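Local atomic coordinates of 'Carboxyl esterase 2 (Tuber melanosporum Mel28, PDB entry 5MIF), a protein that probably hydrolyses carboxylic esters, as an archaea-like carboxylesterase of the alpha/beta hydrolase fold. Residues Gly123-Tyr128 with Phe145-Leu150. Sequence-based numbering, arbitrary orientation.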
ATOM      1  N   GLY A 123     -10.263 -20.021  13.571  1.00 45.48           N
ATOM      2  CA  GLY A 123      -8.976 -19.910  12.918  1.00 42.48           C
ATOM      3  C   GLY A 123      -7.974 -20.899  13.469  1.00 40.49           C
ATOM      4  O   GLY A 123      -8.222 -21.546  14.488  1.00 41.19           O
ATOM      5  N   GLY A 124      -6.839 -21.006  12.785  1.00 37.14           N
ATOM      6  CA  GLY A 124      -5.783 -21.934  13.139  1.00 34.18           C
ATOM      7  C   GLY A 124      -4.953 -22.133  11.888  1.00 37.63           C
ATOM      8  O   GLY A 124      -5.171 -21.432  10.898  1.00 40.67           O
ATOM      9  N   PRO A 125      -4.017 -23.089  11.912  1.00 39.48           N
ATOM     10  CA  PRO A 125      -3.099 -23.271  10.781  1.00 39.70           C
ATOM     11  C   PRO A 125      -3.794 -23.606   9.460  1.00 45.54           C
ATOM     12  O   PRO A 125      -3.274 -23.228   8.409  1.00 45.81           O
ATOM     13  CB  PRO A 125      -2.208 -24.432  11.234  1.00 42.45           C
ATOM     14  CG  PRO A 125      -3.014 -25.153  12.289  1.00 44.29           C
ATOM     15  CD  PRO A 125      -3.782 -24.071  12.985  1.00 39.60           C
ATOM     16  N   LYS A 126      -4.947 -24.271   9.496  1.00 42.49           N
ATOM     17  CA  LYS A 126      -5.612 -24.690   8.259  1.00 45.27           C
ATOM     18  C   LYS A 126      -6.207 -23.521   7.498  1.00 45.53           C
ATOM     19  O   LYS A 126      -5.966 -23.351   6.303  1.00 49.80           O
ATOM     20  CB  LYS A 126      -6.715 -25.723   8.541  1.00 47.46           C
ATOM     21  CG  LYS A 126      -6.244 -27.075   9.092  1.00 49.62           C
ATOM     22  CD  LYS A 126      -7.463 -27.992   9.340  1.00 53.58           C
ATOM     23  CE  LYS A 126      -7.156 -29.468   9.134  1.00 58.70           C
ATOM     24  NZ  LYS A 126      -6.843 -30.205  10.387  1.00 61.44           N
ATOM     25  N   SER A 127      -6.998 -22.716   8.193  1.00 42.42           N
ATOM     26  CA  SER A 127      -7.682 -21.604   7.563  1.00 45.83           C
ATOM     27  C   SER A 127      -6.718 -20.507   7.146  1.00 41.85           C
ATOM     28  O   SER A 127      -7.060 -19.662   6.322  1.00 39.26           O
ATOM     29  CB  SER A 127      -8.759 -21.046   8.491  1.00 44.04           C
ATOM     30  OG  SER A 127      -8.230 -20.798   9.776  1.00 50.05           O
ATOM     31  N   TYR A 128      -5.531 -20.508   7.742  1.00 42.42           N
ATOM     32  CA  TYR A 128      -4.531 -19.488   7.448  1.00 41.26           C
ATOM     33  C   TYR A 128      -3.401 -20.002   6.567  1.00 42.77           C
ATOM     34  O   TYR A 128      -2.389 -19.328   6.412  1.00 41.69           O
ATOM     35  CB  TYR A 128      -3.983 -18.906   8.758  1.00 35.52           C
ATOM     36  CG  TYR A 128      -4.868 -17.785   9.248  1.00 38.85           C
ATOM     37  CD1 TYR A 128      -6.074 -18.061   9.898  1.00 37.06           C
ATOM     38  CD2 TYR A 128      -4.525 -16.449   9.029  1.00 37.36           C
ATOM     39  CE1 TYR A 128      -6.905 -17.044  10.326  1.00 34.27           C
ATOM     40  CE2 TYR A 128      -5.354 -15.418   9.461  1.00 36.03           C
ATOM     41  CZ  TYR A 128      -6.544 -15.724  10.108  1.00 38.45           C
ATOM     42  OH  TYR A 128      -7.380 -14.712  10.526  1.00 38.08           O
ATOM     43  N   PHE A 145       3.819 -19.707  13.946  1.00 35.22           N
ATOM     44  CA  PHE A 145       2.371 -19.533  13.978  1.00 35.21           C
ATOM     45  C   PHE A 145       1.816 -20.053  15.310  1.00 42.06           C
ATOM     46  O   PHE A 145       1.860 -21.261  15.588  1.00 40.76           O
ATOM     47  CB  PHE A 145       1.744 -20.266  12.790  1.00 38.45           C
ATOM     48  CG  PHE A 145       0.268 -20.048  12.635  1.00 36.22           C
ATOM     49  CD1 PHE A 145      -0.643 -20.872  13.293  1.00 37.95           C
ATOM     50  CD2 PHE A 145      -0.209 -19.056  11.812  1.00 35.82           C
ATOM     51  CE1 PHE A 145      -2.014 -20.688  13.142  1.00 37.20           C
ATOM     52  CE2 PHE A 145      -1.584 -18.858  11.653  1.00 40.29           C
ATOM     53  CZ  PHE A 145      -2.489 -19.682  12.315  1.00 36.12           C
ATOM     54  N   VAL A 146       1.318 -19.139  16.142  1.00 37.85           N
ATOM     55  CA  VAL A 146       0.845 -19.508  17.469  1.00 37.61           C
ATOM     56  C   VAL A 146      -0.619 -19.939  17.425  1.00 38.71           C
ATOM     57  O   VAL A 146      -1.498 -19.154  17.087  1.00 33.99           O
ATOM     58  CB  VAL A 146       1.009 -18.362  18.458  1.00 39.07           C
ATOM     59  CG1 VAL A 146       0.516 -18.803  19.832  1.00 37.79           C
ATOM     60  CG2 VAL A 146       2.478 -17.940  18.525  1.00 33.06           C
ATOM     61  N   ASP A 147      -0.863 -21.201  17.751  1.00 38.16           N
ATOM     62  CA  ASP A 147      -2.211 -21.759  17.729  1.00 39.88           C
ATOM     63  C   ASP A 147      -2.821 -21.677  19.123  1.00 37.36           C
ATOM     64  O   ASP A 147      -3.016 -22.689  19.797  1.00 38.07           O
ATOM     65  CB  ASP A 147      -2.158 -23.209  17.209  1.00 41.76           C
ATOM     66  CG  ASP A 147      -3.522 -23.746  16.779  1.00 41.35           C
ATOM     67  OD1 ASP A 147      -4.492 -22.968  16.630  1.00 40.30           O
ATOM     68  OD2 ASP A 147      -3.611 -24.968  16.561  1.00 51.07           O
ATOM     69  N   TYR A 148      -3.092 -20.455  19.564  1.00 34.74           N
ATOM     70  CA  TYR A 148      -3.570 -20.201  20.920  1.00 36.65           C
ATOM     71  C   TYR A 148      -4.988 -20.774  21.133  1.00 37.74           C
ATOM     72  O   TYR A 148      -5.723 -21.028  20.168  1.00 34.34           O
ATOM     73  CB  TYR A 148      -3.550 -18.694  21.202  1.00 35.46           C
ATOM     74  CG  TYR A 148      -4.359 -17.911  20.192  1.00 38.40           C
ATOM     75  CD1 TYR A 148      -5.715 -17.694  20.383  1.00 34.73           C
ATOM     76  CD2 TYR A 148      -3.769 -17.405  19.034  1.00 40.60           C
ATOM     77  CE1 TYR A 148      -6.463 -16.980  19.465  1.00 36.67           C
ATOM     78  CE2 TYR A 148      -4.517 -16.692  18.098  1.00 35.18           C
ATOM     79  CZ  TYR A 148      -5.859 -16.487  18.318  1.00 35.17           C
ATOM     80  OH  TYR A 148      -6.611 -15.779  17.395  1.00 35.31           O
ATOM     81  N   THR A 149      -5.380 -20.954  22.388  1.00 35.72           N
ATOM     82  CA  THR A 149      -6.691 -21.525  22.693  1.00 38.00           C
ATOM     83  C   THR A 149      -7.827 -20.554  22.358  1.00 36.59           C
ATOM     84  O   THR A 149      -7.757 -19.360  22.670  1.00 36.72           O
ATOM     85  CB  THR A 149      -6.788 -21.912  24.172  1.00 36.61           C
ATOM     86  OG1 THR A 149      -5.685 -22.759  24.506  1.00 36.29           O
ATOM     87  CG2 THR A 149      -8.098 -22.638  24.449  1.00 34.37           C
ATOM     88  N   LEU A 150      -8.871 -21.067  21.722  1.00 33.02           N
ATOM     89  CA  LEU A 150      -9.984 -20.236  21.272  1.00 37.91           C
ATOM     90  C   LEU A 150     -11.062 -20.029  22.344  1.00 39.95           C
ATOM     91  O   LEU A 150     -11.229 -20.854  23.239  1.00 41.92           O
ATOM     92  CB  LEU A 150     -10.599 -20.862  20.020  1.00 35.87           C
ATOM     93  CG  LEU A 150      -9.565 -21.041  18.898  1.00 42.49           C
ATOM     94  CD1 LEU A 150     -10.080 -21.899  17.754  1.00 37.29           C
ATOM     95  CD2 LEU A 150      -9.151 -19.680  18.353  1.00 38.82           C
TER
HETATM   96  O   HOH W   1      -7.124 -23.392  16.072  1.00 46.31           O
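A water lies 2.7 Å from both Asp147 OD1 and the carbonyl O of Gly123 and bridges them. It links, in this alpha/beta hydrolase fold, the loop before helix 129-139 to the C-terminal end of strand 142-147. No direct hydrogen bond joins 123-128 to 145-150; the rest is van der Waals contact. The ring of Phe145 swings against the Gly124-Pro125 turn because chi1 (-174°) sets CG opposite the backbone N. The far end of the ring, CE1, CZ and CE2, makes the contacts. Phe145 CE1 lies 3.4 Å from Pro125 N, with CZ close by Gly124 C. On the other flank, Phe145 CE2 meets Tyr128 CB at 3.8 Å. Replacing the phenyl ring with the methyl of an alanine here would probably open a gap beside the Gly124-Pro125 peptide and leave Tyr128 CB without this neighbour. Tyr128, the N-cap residue of the following helix, turns its hydroxyl away to hydrogen-bond Asp189, near the probable Ser190-His317-Asp287 triad. Across the contact, the side chains of Asp147 and Pro125 meet at roughly a right angle, Asp147 OD2 standing 3.7 Å from the ring carbon CD of Pro125. Beside the water, Leu150 brings its CD1 methyl to 3.8 Å from Gly123 O.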